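Heat shock protein, putative (Plasmodium falciparum, PDB 1Y6Z) is the middle domain of an Hsp90-family protein, which probably works as an ATP-dependent chaperone that binds unfolded proteins. Local coordinates at residues S87-R92 with I123-I128; L94-G99 with N152-Y157; I160-D165 with E170-L175; V176-I181 with P237-C242; T188-Y193 with N249-Y254. All coordinates share one frame; numbering follows the deposited sequence.

Contact 1: S87-R92 with I123-I128; sequences SESIPR and IINKRI
This is a buried loop-on-helix contact. The loop between strands 80-83 and 98-103 lies against helix 121-141 in the part of the chain built round the five-stranded sheet. Its centre is the pair Ile90 and Asn125, whose CA atoms are 5.7 Å apart. The side chain of Asn125 leaves the helix toward the loop, and its amide end is covered by Ser89 and Ile90. The orientation of that amide is uncertain. Ile90 also faces the helix. Its CG2 branch lies beside the backbone N, and this is the branch that meets the Asn125 side chain, coming within 4.0 Å of Asn125 CG. The other branch has CG1 between the backbone N and the carbonyl carbon (chi1 79°). It carries CD1 on to Ile128, one helical turn beyond Asn125, where CD1 and Ile128 CG2 are a loose 4.4 Å apart. The polar end of Ser89 has a partner on its own side, since OG is hydrogen-bonded to Phe86 O. Within the loop, Ile90 N bonds to Ser87 O at 3.1 Å and closes the short 3-10 turn just before Ile90. Ile128 also touches Leu51 and Val101, on strands 47-53 and 98-103. This is helix-on-sheet packing with a connecting loop added, consistent with the alpha/beta build of the Hsp90 middle domain.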
# COMPACT_ATOMS: atom_id res chain seq x y z
N SER B 87 -12.71 -2.55 19.36
CA SER B 87 -11.28 -2.78 19.23
C SER B 87 -10.78 -4.19 19.66
O SER B 87 -9.67 -4.59 19.28
CB SER B 87 -10.53 -1.72 20.04
OG SER B 87 -10.63 -0.46 19.41
N GLU B 88 -11.58 -4.91 20.44
CA GLU B 88 -11.29 -6.30 20.86
C GLU B 88 -11.20 -7.30 19.68
O GLU B 88 -10.67 -8.41 19.83
CB GLU B 88 -12.38 -6.83 21.77
CG GLU B 88 -12.36 -6.35 23.18
CD GLU B 88 -13.38 -7.11 24.02
OE1 GLU B 88 -13.27 -8.37 24.10
OE2 GLU B 88 -14.30 -6.46 24.59
N SER B 89 -11.75 -6.91 18.54
CA SER B 89 -11.66 -7.75 17.37
C SER B 89 -10.59 -7.29 16.35
O SER B 89 -10.30 -8.02 15.37
CB SER B 89 -13.06 -7.88 16.75
OG SER B 89 -13.57 -6.61 16.39
N ILE B 90 -9.99 -6.11 16.54
CA ILE B 90 -8.94 -5.68 15.61
C ILE B 90 -7.58 -6.07 16.20
O ILE B 90 -7.52 -6.34 17.39
CB ILE B 90 -9.09 -4.15 15.14
CG1 ILE B 90 -8.56 -3.17 16.18
CG2 ILE B 90 -10.56 -3.80 14.87
CD1 ILE B 90 -8.38 -1.74 15.60
N PRO B 91 -6.50 -6.14 15.38
CA PRO B 91 -5.19 -6.52 15.95
C PRO B 91 -4.86 -5.63 17.13
O PRO B 91 -5.16 -4.46 17.10
CB PRO B 91 -4.22 -6.22 14.81
CG PRO B 91 -5.09 -6.58 13.58
CD PRO B 91 -6.42 -5.92 13.93
N ARG B 92 -4.32 -6.20 18.18
CA ARG B 92 -4.15 -5.35 19.37
C ARG B 92 -3.07 -4.30 19.20
O ARG B 92 -3.01 -3.32 19.99
CB ARG B 92 -3.85 -6.21 20.61
CG ARG B 92 -2.43 -6.75 20.67
CD ARG B 92 -2.21 -7.55 22.00
NE ARG B 92 -0.83 -8.00 22.11
CZ ARG B 92 -0.27 -8.45 23.25
NH1 ARG B 92 -0.98 -8.54 24.36
NH2 ARG B 92 0.99 -8.83 23.26
N ILE B 123 -14.58 -8.36 7.70
CA ILE B 123 -14.46 -7.44 6.58
C ILE B 123 -14.25 -6.00 7.08
O ILE B 123 -13.38 -5.28 6.60
CB ILE B 123 -15.73 -7.52 5.73
CG1 ILE B 123 -15.62 -8.74 4.80
CG2 ILE B 123 -15.97 -6.20 4.98
CD1 ILE B 123 -16.94 -9.29 4.39
N ILE B 124 -15.08 -5.60 8.03
CA ILE B 124 -14.94 -4.26 8.60
C ILE B 124 -13.54 -4.11 9.24
O ILE B 124 -12.86 -3.10 8.98
CB ILE B 124 -16.10 -3.89 9.57
CG1 ILE B 124 -17.43 -3.86 8.79
CG2 ILE B 124 -15.86 -2.50 10.20
CD1 ILE B 124 -18.67 -3.74 9.66
N ASN B 125 -13.14 -5.09 10.05
CA ASN B 125 -11.83 -5.11 10.68
C ASN B 125 -10.69 -4.93 9.68
O ASN B 125 -9.77 -4.13 9.89
CB ASN B 125 -11.62 -6.40 11.47
CG ASN B 125 -12.52 -6.49 12.70
OD1 ASN B 125 -12.70 -7.56 13.27
ND2 ASN B 125 -13.14 -5.35 13.08
N LYS B 126 -10.73 -5.72 8.60
CA LYS B 126 -9.70 -5.63 7.58
C LYS B 126 -9.57 -4.25 6.94
O LYS B 126 -8.49 -3.81 6.71
CB LYS B 126 -9.95 -6.70 6.49
CG LYS B 126 -8.65 -7.06 5.77
CD LYS B 126 -8.91 -7.74 4.42
CE LYS B 126 -7.77 -7.39 3.46
NZ LYS B 126 -7.72 -8.36 2.33
N ARG B 127 -10.70 -3.60 6.66
CA ARG B 127 -10.77 -2.28 6.00
C ARG B 127 -10.21 -1.24 6.98
O ARG B 127 -9.52 -0.30 6.60
CB ARG B 127 -12.23 -1.92 5.79
CG ARG B 127 -12.90 -1.90 4.37
CD ARG B 127 -12.55 -2.99 3.44
NE ARG B 127 -13.61 -3.26 2.42
CZ ARG B 127 -14.05 -2.42 1.47
NH1 ARG B 127 -14.97 -2.84 0.59
NH2 ARG B 127 -13.59 -1.17 1.38
N ILE B 128 -10.56 -1.41 8.25
CA ILE B 128 -9.99 -0.52 9.27
C ILE B 128 -8.46 -0.60 9.32
O ILE B 128 -7.80 0.41 9.42
CB ILE B 128 -10.61 -0.80 10.63
CG1 ILE B 128 -12.01 -0.20 10.65
CG2 ILE B 128 -9.80 -0.12 11.76
CD1 ILE B 128 -12.74 -0.40 11.95

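Contact 2: L94-G99 with N152-Y157; sequences LTFLRG and NTFGKY
Thr95 is the first residue of 94-99 to meet the helix segment 152-157. Its methyl CG2 lies 3.6 Å from Tyr157 CE2, while OG1 is on another branch, anti to the backbone N (chi1 -171°). Phe96 follows and carries most of the contact. It sits inside a type I turn from Leu94 to Leu97, closed by Leu97 N to Leu94 O. Its CG is held between the backbone N and the carbonyl carbon (chi1 65°), which places the ring against Phe154 and Tyr157. Phe154 covers one face of this ring in an offset stack, with centroids 4.7 Å apart and planes at 24°. The closest atoms are Phe96 CG and Phe154 CD2, at 3.5 Å. Phe154 CB also stands over the same ring, 4.2 Å from its centroid and almost on the normal, a CH-pi contact. The opposite face of the Phe154 ring is covered by Thr153 CG2. Tyr157 meets Phe96 obliquely, its CB 3.7 Å from Phe96 CD1. Arg98 takes no part across the contact. Its NH1 bonds to Thr95 O at 2.9 Å and to Leu97 O, bracing the turn, and its NH2 forms a salt bridge with Glu60. Tyr157 OH is taken by Met65 O. No hydrogen bond crosses between the two segments. The contact therefore depends on buried aromatic packing, while Arg98 NH1 and NH2 and Tyr157 OH have their own partners.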
# COMPACT_ATOMS: atom_id res chain seq x y z
N LEU B 94 -3.17 -2.09 17.20
CA LEU B 94 -3.95 -0.89 16.88
C LEU B 94 -4.87 -0.38 17.99
O LEU B 94 -5.72 0.47 17.71
CB LEU B 94 -4.82 -1.16 15.65
CG LEU B 94 -3.93 -1.17 14.42
CD1 LEU B 94 -4.76 -1.83 13.35
CD2 LEU B 94 -3.52 0.31 14.03
N THR B 95 -4.67 -0.87 19.21
CA THR B 95 -5.45 -0.50 20.40
C THR B 95 -5.40 1.01 20.67
O THR B 95 -6.29 1.54 21.31
CB THR B 95 -4.98 -1.25 21.68
OG1 THR B 95 -5.90 -1.02 22.78
CG2 THR B 95 -3.57 -0.85 22.11
N PHE B 96 -4.35 1.68 20.18
CA PHE B 96 -4.20 3.15 20.45
C PHE B 96 -5.13 3.98 19.58
O PHE B 96 -5.35 5.14 19.88
CB PHE B 96 -2.75 3.63 20.29
CG PHE B 96 -2.23 3.52 18.87
CD1 PHE B 96 -1.58 2.38 18.43
CD2 PHE B 96 -2.43 4.57 17.95
CE1 PHE B 96 -1.06 2.26 17.12
CE2 PHE B 96 -1.96 4.44 16.60
CZ PHE B 96 -1.27 3.31 16.21
N LEU B 97 -5.71 3.43 18.51
CA LEU B 97 -6.63 4.20 17.69
C LEU B 97 -7.93 4.52 18.48
O LEU B 97 -8.38 3.71 19.29
CB LEU B 97 -7.08 3.32 16.47
CG LEU B 97 -6.13 2.96 15.35
CD1 LEU B 97 -7.00 2.16 14.32
CD2 LEU B 97 -5.68 4.20 14.68
N ARG B 98 -8.51 5.68 18.23
CA ARG B 98 -9.82 6.02 18.76
C ARG B 98 -10.68 6.33 17.54
O ARG B 98 -10.22 6.94 16.57
CB ARG B 98 -9.74 7.22 19.71
CG ARG B 98 -8.90 6.96 20.96
CD ARG B 98 -9.63 5.97 21.80
NE ARG B 98 -9.00 5.57 23.07
CZ ARG B 98 -8.27 4.47 23.24
NH1 ARG B 98 -7.96 3.71 22.21
NH2 ARG B 98 -7.79 4.16 24.44
N GLY B 99 -11.95 5.94 17.54
CA GLY B 99 -12.74 6.13 16.34
C GLY B 99 -14.16 5.57 16.47
O GLY B 99 -14.56 5.09 17.54
N ASN B 152 7.60 8.51 18.57
CA ASN B 152 7.98 8.64 20.03
C ASN B 152 6.88 8.15 21.00
O ASN B 152 7.19 7.59 22.06
CB ASN B 152 8.32 10.10 20.38
CG ASN B 152 9.69 10.56 19.84
OD1 ASN B 152 9.94 11.77 19.75
ND2 ASN B 152 10.54 9.62 19.47
N THR B 153 5.61 8.32 20.63
CA THR B 153 4.44 7.93 21.50
C THR B 153 3.90 6.52 21.20
O THR B 153 3.61 5.75 22.14
CB THR B 153 3.27 8.92 21.28
OG1 THR B 153 3.79 10.27 21.29
CG2 THR B 153 2.06 8.74 22.31
N PHE B 154 3.74 6.23 19.90
CA PHE B 154 3.05 5.03 19.45
C PHE B 154 3.92 4.03 18.67
O PHE B 154 3.48 2.94 18.34
CB PHE B 154 1.83 5.41 18.59
CG PHE B 154 0.83 6.25 19.30
CD1 PHE B 154 0.61 7.58 18.89
CD2 PHE B 154 0.06 5.71 20.36
CE1 PHE B 154 -0.36 8.43 19.55
CE2 PHE B 154 -0.92 6.54 21.05
CZ PHE B 154 -1.11 7.92 20.64
N GLY B 155 5.18 4.39 18.44
CA GLY B 155 6.15 3.48 17.78
C GLY B 155 6.28 2.12 18.43
O GLY B 155 6.52 1.15 17.72
N LYS B 156 6.15 2.04 19.78
CA LYS B 156 6.18 0.75 20.45
C LYS B 156 5.08 -0.16 19.93
O LYS B 156 5.29 -1.37 19.78
CB LYS B 156 6.07 0.91 21.98
CG LYS B 156 4.84 1.77 22.41
CD LYS B 156 4.96 2.15 23.92
CE LYS B 156 3.58 2.53 24.46
NZ LYS B 156 3.70 2.79 26.00
N TYR B 157 3.90 0.42 19.62
CA TYR B 157 2.76 -0.41 19.12
C TYR B 157 3.08 -0.96 17.72
O TYR B 157 2.75 -2.08 17.41
CB TYR B 157 1.46 0.40 19.10
CG TYR B 157 0.97 0.63 20.48
CD1 TYR B 157 1.16 1.84 21.11
CD2 TYR B 157 0.40 -0.40 21.19
CE1 TYR B 157 0.70 2.03 22.46
CE2 TYR B 157 -0.09 -0.23 22.55
CZ TYR B 157 0.06 0.96 23.16
OH TYR B 157 -0.32 1.13 24.51

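Contact 3: I160-D165 with E170-L175; sequences IGVVED and EEIASL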
# COMPACT_ATOMS: atom_id res chain seq x y z
N ILE B 160 5.36 -3.89 18.01
CA ILE B 160 4.53 -5.08 18.36
C ILE B 160 3.75 -5.58 17.14
O ILE B 160 3.65 -6.79 16.92
CB ILE B 160 3.61 -4.80 19.55
CG1 ILE B 160 4.44 -4.71 20.84
CG2 ILE B 160 2.50 -5.91 19.73
CD1 ILE B 160 3.77 -3.79 21.83
N GLY B 161 3.21 -4.66 16.34
CA GLY B 161 2.56 -5.04 15.08
C GLY B 161 3.44 -5.90 14.16
O GLY B 161 2.97 -6.89 13.58
N VAL B 162 4.70 -5.48 14.02
CA VAL B 162 5.73 -6.24 13.26
C VAL B 162 5.87 -7.70 13.78
O VAL B 162 5.98 -8.67 12.98
CB VAL B 162 7.11 -5.53 13.28
CG1 VAL B 162 8.20 -6.45 12.67
CG2 VAL B 162 7.05 -4.16 12.57
N VAL B 163 5.91 -7.84 15.11
CA VAL B 163 5.92 -9.17 15.79
C VAL B 163 4.62 -9.93 15.54
O VAL B 163 4.62 -11.11 15.12
CB VAL B 163 6.16 -8.99 17.34
CG1 VAL B 163 6.20 -10.35 18.09
CG2 VAL B 163 7.42 -8.20 17.60
N GLU B 164 3.48 -9.24 15.77
CA GLU B 164 2.17 -9.94 15.88
C GLU B 164 1.24 -9.95 14.71
O GLU B 164 0.33 -10.76 14.64
CB GLU B 164 1.40 -9.44 17.12
CG GLU B 164 2.19 -9.58 18.37
CD GLU B 164 1.46 -9.18 19.61
OE1 GLU B 164 0.31 -8.66 19.53
OE2 GLU B 164 2.07 -9.34 20.69
N ASP B 165 1.45 -9.07 13.75
CA ASP B 165 0.47 -8.96 12.69
C ASP B 165 1.10 -9.55 11.40
O ASP B 165 1.64 -8.83 10.55
CB ASP B 165 -0.02 -7.49 12.54
CG ASP B 165 -1.04 -7.32 11.39
OD1 ASP B 165 -1.11 -8.21 10.53
OD2 ASP B 165 -1.75 -6.30 11.34
N GLU B 170 5.18 -6.57 6.72
CA GLU B 170 6.16 -5.77 5.94
C GLU B 170 5.83 -4.30 5.88
O GLU B 170 6.71 -3.42 6.02
CB GLU B 170 6.27 -6.31 4.49
CG GLU B 170 7.29 -5.53 3.61
CD GLU B 170 7.38 -6.05 2.16
OE1 GLU B 170 7.50 -7.29 2.01
OE2 GLU B 170 7.37 -5.21 1.22
N GLU B 171 4.54 -3.99 5.69
CA GLU B 171 4.11 -2.60 5.65
C GLU B 171 4.37 -1.90 7.00
O GLU B 171 4.83 -0.73 7.04
CB GLU B 171 2.63 -2.52 5.31
CG GLU B 171 2.34 -2.63 3.84
CD GLU B 171 1.04 -1.92 3.54
OE1 GLU B 171 0.01 -2.54 3.85
OE2 GLU B 171 1.07 -0.73 3.08
N ILE B 172 4.12 -2.62 8.07
CA ILE B 172 4.33 -2.01 9.40
C ILE B 172 5.83 -1.81 9.62
O ILE B 172 6.24 -0.81 10.18
CB ILE B 172 3.72 -2.84 10.52
CG1 ILE B 172 2.23 -3.17 10.23
CG2 ILE B 172 3.92 -2.11 11.90
CD1 ILE B 172 1.59 -4.08 11.33
N ALA B 173 6.61 -2.83 9.24
CA ALA B 173 8.08 -2.85 9.35
C ALA B 173 8.71 -1.64 8.64
O ALA B 173 9.70 -1.07 9.13
CB ALA B 173 8.63 -4.19 8.77
N SER B 174 8.12 -1.24 7.52
CA SER B 174 8.58 -0.10 6.75
C SER B 174 8.46 1.25 7.49
O SER B 174 9.07 2.26 7.07
CB SER B 174 7.87 -0.06 5.38
OG SER B 174 6.56 0.41 5.46
N LEU B 175 7.70 1.26 8.61
CA LEU B 175 7.40 2.51 9.37
C LEU B 175 8.28 2.69 10.61
O LEU B 175 8.42 3.81 11.05
CB LEU B 175 5.91 2.56 9.84
CG LEU B 175 4.85 2.45 8.70
CD1 LEU B 175 3.37 2.26 9.16
CD2 LEU B 175 5.03 3.71 7.81
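Van der Waals packing, mostly aliphatic, makes this contact between the end of helix 145-164 and the short helix 169-173; no hydrogen bond crosses it. Ile172 and Val162 are its main side chains. Ile172 CG2 meets Val162 CG2 at 3.8 Å. The same Val162 methyl lies 3.6 Å from Ala173 N and a little farther from Ala173 CB. The long branch of Ile172 goes another way. CG1 lies beside the backbone N (chi1 -52°) and carries CD1 over the backbone of Gly161, 3.8 Å from Gly161 C. Gly161, with no side chain, lets the methyl lie directly on the backbone. Ile172 CD1 also touches Asp165 CB at 4.0 Å, the two side chains meeting at about a right angle.

The polar bonds run to other partners. Asp165 OD1 accepts from Asn168 N and OD2 from Trp93 NE1. Ser174 OG bonds to Glu171 O at 2.6 Å, within its own segment. The tight turn is thus filled by aliphatic groups, while the buried Asp165 carboxylate is satisfied by two N-H groups.

Contact 4: V176-I181 with P237-C242; sequences VEFYSI and PIDEFC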
# COMPACT_ATOMS: atom_id res chain seq x y z
N VAL B 176 8.77 1.59 11.17
CA VAL B 176 9.47 1.59 12.48
C VAL B 176 10.88 2.22 12.24
O VAL B 176 11.38 2.16 11.12
CB VAL B 176 9.55 0.16 13.12
CG1 VAL B 176 8.18 -0.50 13.36
CG2 VAL B 176 10.39 -0.77 12.27
N GLU B 177 11.45 2.86 13.29
CA GLU B 177 12.75 3.54 13.19
C GLU B 177 13.63 3.21 14.40
O GLU B 177 13.11 2.98 15.52
CB GLU B 177 12.54 5.06 13.01
CG GLU B 177 11.86 5.43 11.68
CD GLU B 177 11.77 6.93 11.44
OE1 GLU B 177 12.36 7.71 12.23
OE2 GLU B 177 11.10 7.30 10.46
N PHE B 178 14.95 3.14 14.16
CA PHE B 178 15.93 2.78 15.20
C PHE B 178 17.15 3.64 15.02
O PHE B 178 17.48 4.07 13.91
CB PHE B 178 16.41 1.31 15.11
CG PHE B 178 15.30 0.33 15.12
CD1 PHE B 178 14.71 -0.09 13.93
CD2 PHE B 178 14.79 -0.16 16.31
CE1 PHE B 178 13.67 -0.98 13.91
CE2 PHE B 178 13.73 -1.09 16.32
CZ PHE B 178 13.16 -1.50 15.10
N TYR B 179 17.81 3.90 16.15
CA TYR B 179 19.09 4.58 16.12
C TYR B 179 20.07 3.60 15.52
O TYR B 179 19.89 2.40 15.67
CB TYR B 179 19.50 4.96 17.56
CG TYR B 179 18.81 6.21 18.06
CD1 TYR B 179 17.88 6.16 19.10
CD2 TYR B 179 19.01 7.41 17.41
CE1 TYR B 179 17.22 7.34 19.54
CE2 TYR B 179 18.37 8.58 17.83
CZ TYR B 179 17.49 8.55 18.88
OH TYR B 179 16.86 9.74 19.26
N SER B 180 21.12 4.10 14.87
CA SER B 180 22.17 3.23 14.37
C SER B 180 23.51 3.90 14.64
O SER B 180 23.54 5.00 15.20
CB SER B 180 22.00 3.01 12.88
OG SER B 180 22.29 4.19 12.18
N ILE B 181 24.61 3.25 14.22
CA ILE B 181 25.94 3.89 14.28
C ILE B 181 25.99 5.16 13.42
O ILE B 181 26.48 6.20 13.87
CB ILE B 181 27.09 2.92 13.85
CG1 ILE B 181 27.05 1.60 14.69
CG2 ILE B 181 28.45 3.65 13.90
CD1 ILE B 181 28.04 0.45 14.22
N PRO B 237 13.34 -4.83 25.04
CA PRO B 237 12.88 -6.12 24.54
C PRO B 237 11.96 -5.88 23.36
O PRO B 237 11.89 -6.74 22.49
CB PRO B 237 12.10 -6.71 25.72
CG PRO B 237 12.69 -5.99 26.94
CD PRO B 237 12.95 -4.61 26.44
N ILE B 238 11.28 -4.73 23.33
CA ILE B 238 10.36 -4.44 22.18
C ILE B 238 11.14 -4.20 20.88
O ILE B 238 10.80 -4.86 19.89
CB ILE B 238 9.25 -3.36 22.39
CG1 ILE B 238 8.10 -3.91 23.25
CG2 ILE B 238 8.53 -3.10 21.07
CD1 ILE B 238 7.17 -2.84 23.87
N ASP B 239 12.14 -3.32 20.91
CA ASP B 239 13.13 -3.19 19.81
C ASP B 239 13.62 -4.60 19.48
O ASP B 239 13.63 -5.04 18.31
CB ASP B 239 14.34 -2.31 20.16
CG ASP B 239 14.02 -0.85 20.27
OD1 ASP B 239 12.86 -0.42 20.01
OD2 ASP B 239 14.95 -0.06 20.61
N GLU B 240 14.00 -5.32 20.53
CA GLU B 240 14.54 -6.67 20.43
C GLU B 240 13.60 -7.70 19.82
O GLU B 240 13.98 -8.39 18.89
CB GLU B 240 15.11 -7.10 21.80
CG GLU B 240 16.04 -8.30 21.77
CD GLU B 240 17.38 -8.00 21.12
OE1 GLU B 240 17.79 -8.77 20.22
OE2 GLU B 240 18.02 -6.98 21.51
N PHE B 241 12.35 -7.80 20.31
CA PHE B 241 11.38 -8.70 19.65
C PHE B 241 11.03 -8.26 18.25
O PHE B 241 10.67 -9.10 17.42
CB PHE B 241 10.08 -8.86 20.42
CG PHE B 241 10.20 -9.76 21.61
CD1 PHE B 241 10.42 -11.13 21.44
CD2 PHE B 241 10.10 -9.24 22.90
CE1 PHE B 241 10.55 -11.99 22.55
CE2 PHE B 241 10.22 -10.09 24.02
CZ PHE B 241 10.45 -11.47 23.84
N CYS B 242 11.06 -6.95 18.01
CA CYS B 242 10.70 -6.44 16.69
C CYS B 242 11.75 -6.92 15.70
O CYS B 242 11.46 -7.56 14.69
CB CYS B 242 10.65 -4.91 16.69
SG CYS B 242 10.36 -4.18 15.00
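Chi1 of Cys242 is 174°, which swings SG away from its own N and to the carbonyl side, and Phe178 has CG beside its backbone N. These torsions bring the sulfur to the edge of the ring. SG lies 3.9 Å from Phe178 CZ. It is 5.3 Å from the ring centroid and 88° off the ring normal, so this is a sulfur-aromatic contact in the ring plane. Asp239, one turn earlier on the helix, comes to the same ring at another point of its edge. Its OD1 is 3.8 Å from Phe178 CE2, and the carboxylate plane stands 83° from the ring plane. The rim of a phenyl ring carries a slight positive charge, which may suit the carboxylate oxygen. OD1 also forms a salt bridge with Lys159, and the other oxygen, OD2, accepts from Leu235 N. Val176 adds a looser touch, its CG2 4.4 Å from Cys242 SG. The sulfur therefore has both a valine methyl and a ring edge near it. No hydrogen bond joins the two segments. Lys159 also packs on Phe178, and Val162 of the same helix touches Val176. The contact thus lies between helix 145-164, the start of helix 237-249 and strand 177-178, which pairs with strand 188-189.

Contact 5: T188-Y193 with N249-Y254; sequences TDLDSY and NKYKGY
A type I' turn at Tyr251-Tyr254, in the loop after helix 237-249, meets the first turn of helix 190-195. Both middle residues of this turn, Lys252 and Gly253, have positive phi. Backbone bonds between Tyr251 and Tyr254 close it in both directions. Leu190 lies over one face of the Tyr251 ring. Its CD1 is 3.8 Å from the ring centroid and 6° off the normal, a CH-pi contact, and its CB is 3.5 Å from Tyr251 CE2. Lys252 CG covers the opposite face, so the ring is held between two aliphatic groups. With chi1 at 177°, Tyr251 stretches its ring out against Leu190 and sets OH by Asp191. There the hydroxyl OH donates to Asp191 OD2 at 2.7 Å, from above the carboxylate plane. The extended Lys252 side chain brings NZ to the same oxygen, also 2.7 Å from Asp191 OD2, as a salt bridge on the syn side. The two donors come from opposite faces of that plane. A weaker bond runs from Lys252 NZ to Asp191 OD1. On the helix side, Asp189 is the N-cap. Its OD1 accepts from both the N and the OG of Ser192. Two donors on one Asp191 oxygen, one of them charged, would probably keep the carboxylate ionised, and together the bonds hold the turn to the helix start.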
# COMPACT_ATOMS: atom_id res chain seq x y z
N THR B 188 16.90 6.04 12.00
CA THR B 188 16.77 5.72 10.59
C THR B 188 15.66 4.67 10.42
O THR B 188 15.47 3.79 11.31
CB THR B 188 18.06 5.14 10.00
OG1 THR B 188 17.86 4.83 8.60
CG2 THR B 188 18.48 3.86 10.74
N ASP B 189 14.98 4.72 9.27
CA ASP B 189 14.03 3.68 8.98
C ASP B 189 14.77 2.55 8.24
O ASP B 189 15.97 2.68 7.92
CB ASP B 189 12.76 4.23 8.25
CG ASP B 189 13.08 4.87 6.89
OD1 ASP B 189 14.23 4.76 6.41
OD2 ASP B 189 12.18 5.49 6.27
N LEU B 190 14.11 1.44 8.02
CA LEU B 190 14.78 0.31 7.40
C LEU B 190 15.15 0.58 5.91
O LEU B 190 16.25 0.21 5.44
CB LEU B 190 14.00 -0.99 7.58
CG LEU B 190 13.71 -1.46 9.05
CD1 LEU B 190 12.87 -2.79 9.09
CD2 LEU B 190 15.01 -1.61 9.86
N ASP B 191 14.25 1.21 5.18
CA ASP B 191 14.50 1.41 3.74
C ASP B 191 15.71 2.34 3.52
O ASP B 191 16.47 2.15 2.56
CB ASP B 191 13.27 1.98 3.05
CG ASP B 191 12.09 1.00 3.03
OD1 ASP B 191 10.97 1.50 2.96
OD2 ASP B 191 12.24 -0.26 3.05
N SER B 192 15.90 3.29 4.42
CA SER B 192 17.02 4.18 4.34
C SER B 192 18.31 3.44 4.68
O SER B 192 19.33 3.67 4.03
CB SER B 192 16.88 5.40 5.25
OG SER B 192 15.77 6.20 4.88
N TYR B 193 18.24 2.53 5.66
CA TYR B 193 19.36 1.63 5.92
C TYR B 193 19.70 0.84 4.67
O TYR B 193 20.87 0.76 4.31
CB TYR B 193 19.08 0.68 7.10
CG TYR B 193 20.22 -0.27 7.47
CD1 TYR B 193 20.93 -0.12 8.66
CD2 TYR B 193 20.56 -1.34 6.64
CE1 TYR B 193 21.93 -1.02 9.03
CE2 TYR B 193 21.60 -2.20 6.97
CZ TYR B 193 22.27 -2.04 8.15
OH TYR B 193 23.28 -2.95 8.45
N ASN B 249 11.24 -13.98 9.07
CA ASN B 249 10.80 -13.95 7.64
C ASN B 249 11.35 -12.81 6.82
O ASN B 249 10.81 -12.48 5.75
CB ASN B 249 9.28 -14.09 7.43
CG ASN B 249 8.89 -15.47 6.83
OD1 ASN B 249 9.40 -16.53 7.25
ND2 ASN B 249 7.96 -15.45 5.86
N LYS B 250 12.45 -12.24 7.32
CA LYS B 250 13.27 -11.26 6.59
C LYS B 250 12.57 -9.90 6.53
O LYS B 250 11.46 -9.71 7.06
CB LYS B 250 13.57 -11.77 5.16
CG LYS B 250 14.40 -13.10 5.05
CD LYS B 250 14.63 -13.41 3.58
CE LYS B 250 15.87 -14.26 3.35
NZ LYS B 250 16.53 -13.90 2.05
N TYR B 251 13.23 -8.96 5.87
CA TYR B 251 12.62 -7.67 5.57
C TYR B 251 12.91 -7.36 4.14
O TYR B 251 14.05 -7.03 3.78
CB TYR B 251 13.11 -6.54 6.47
CG TYR B 251 12.51 -5.19 6.06
CD1 TYR B 251 11.14 -4.89 6.30
CD2 TYR B 251 13.27 -4.23 5.40
CE1 TYR B 251 10.60 -3.68 5.90
CE2 TYR B 251 12.72 -3.01 5.00
CZ TYR B 251 11.36 -2.76 5.25
OH TYR B 251 10.82 -1.59 4.90
N LYS B 252 11.87 -7.44 3.32
CA LYS B 252 11.94 -7.14 1.89
C LYS B 252 13.09 -7.96 1.29
O LYS B 252 13.84 -7.47 0.48
CB LYS B 252 12.08 -5.63 1.59
CG LYS B 252 10.85 -4.75 1.98
CD LYS B 252 10.93 -3.31 1.44
CE LYS B 252 9.72 -2.50 1.95
NZ LYS B 252 9.90 -1.01 1.89
N GLY B 253 13.21 -9.20 1.76
CA GLY B 253 14.14 -10.20 1.21
C GLY B 253 15.52 -10.21 1.87
O GLY B 253 16.35 -11.06 1.53
N TYR B 254 15.75 -9.27 2.79
CA TYR B 254 17.01 -9.14 3.56
C TYR B 254 16.95 -9.88 4.87
O TYR B 254 15.97 -9.80 5.59
CB TYR B 254 17.32 -7.68 3.86
CG TYR B 254 17.62 -6.90 2.63
CD1 TYR B 254 16.64 -6.17 1.99
CD2 TYR B 254 18.89 -6.93 2.06
CE1 TYR B 254 16.91 -5.45 0.82
CE2 TYR B 254 19.19 -6.22 0.91
CZ TYR B 254 18.19 -5.50 0.29
OH TYR B 254 18.49 -4.79 -0.85

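Overall arrangement
From the N terminus, contact 1 closes a loop from 87-92 to helix 121-141. Contact 2 crosses it, since 94-99 lies inside that loop and pairs with 152-157 beyond it. Contact 3 follows in series as a short hairpin of helices. A salt bridge between Arg92 and Glu164 joins it to contact 1. Contact 4 closes a loop from 176-181 to 237-242. Contact 5 runs from 188-193, inside it, to 249-254, beyond it, so the two cross, and strands 177-178 and 188-189 pair. Contact 3 packs on both, through Val162, Val163 and Ala173. Helix 145-164, used by contacts 2 and 3, thus links the five-stranded sheet region to the C-terminal part with its parallel sheet.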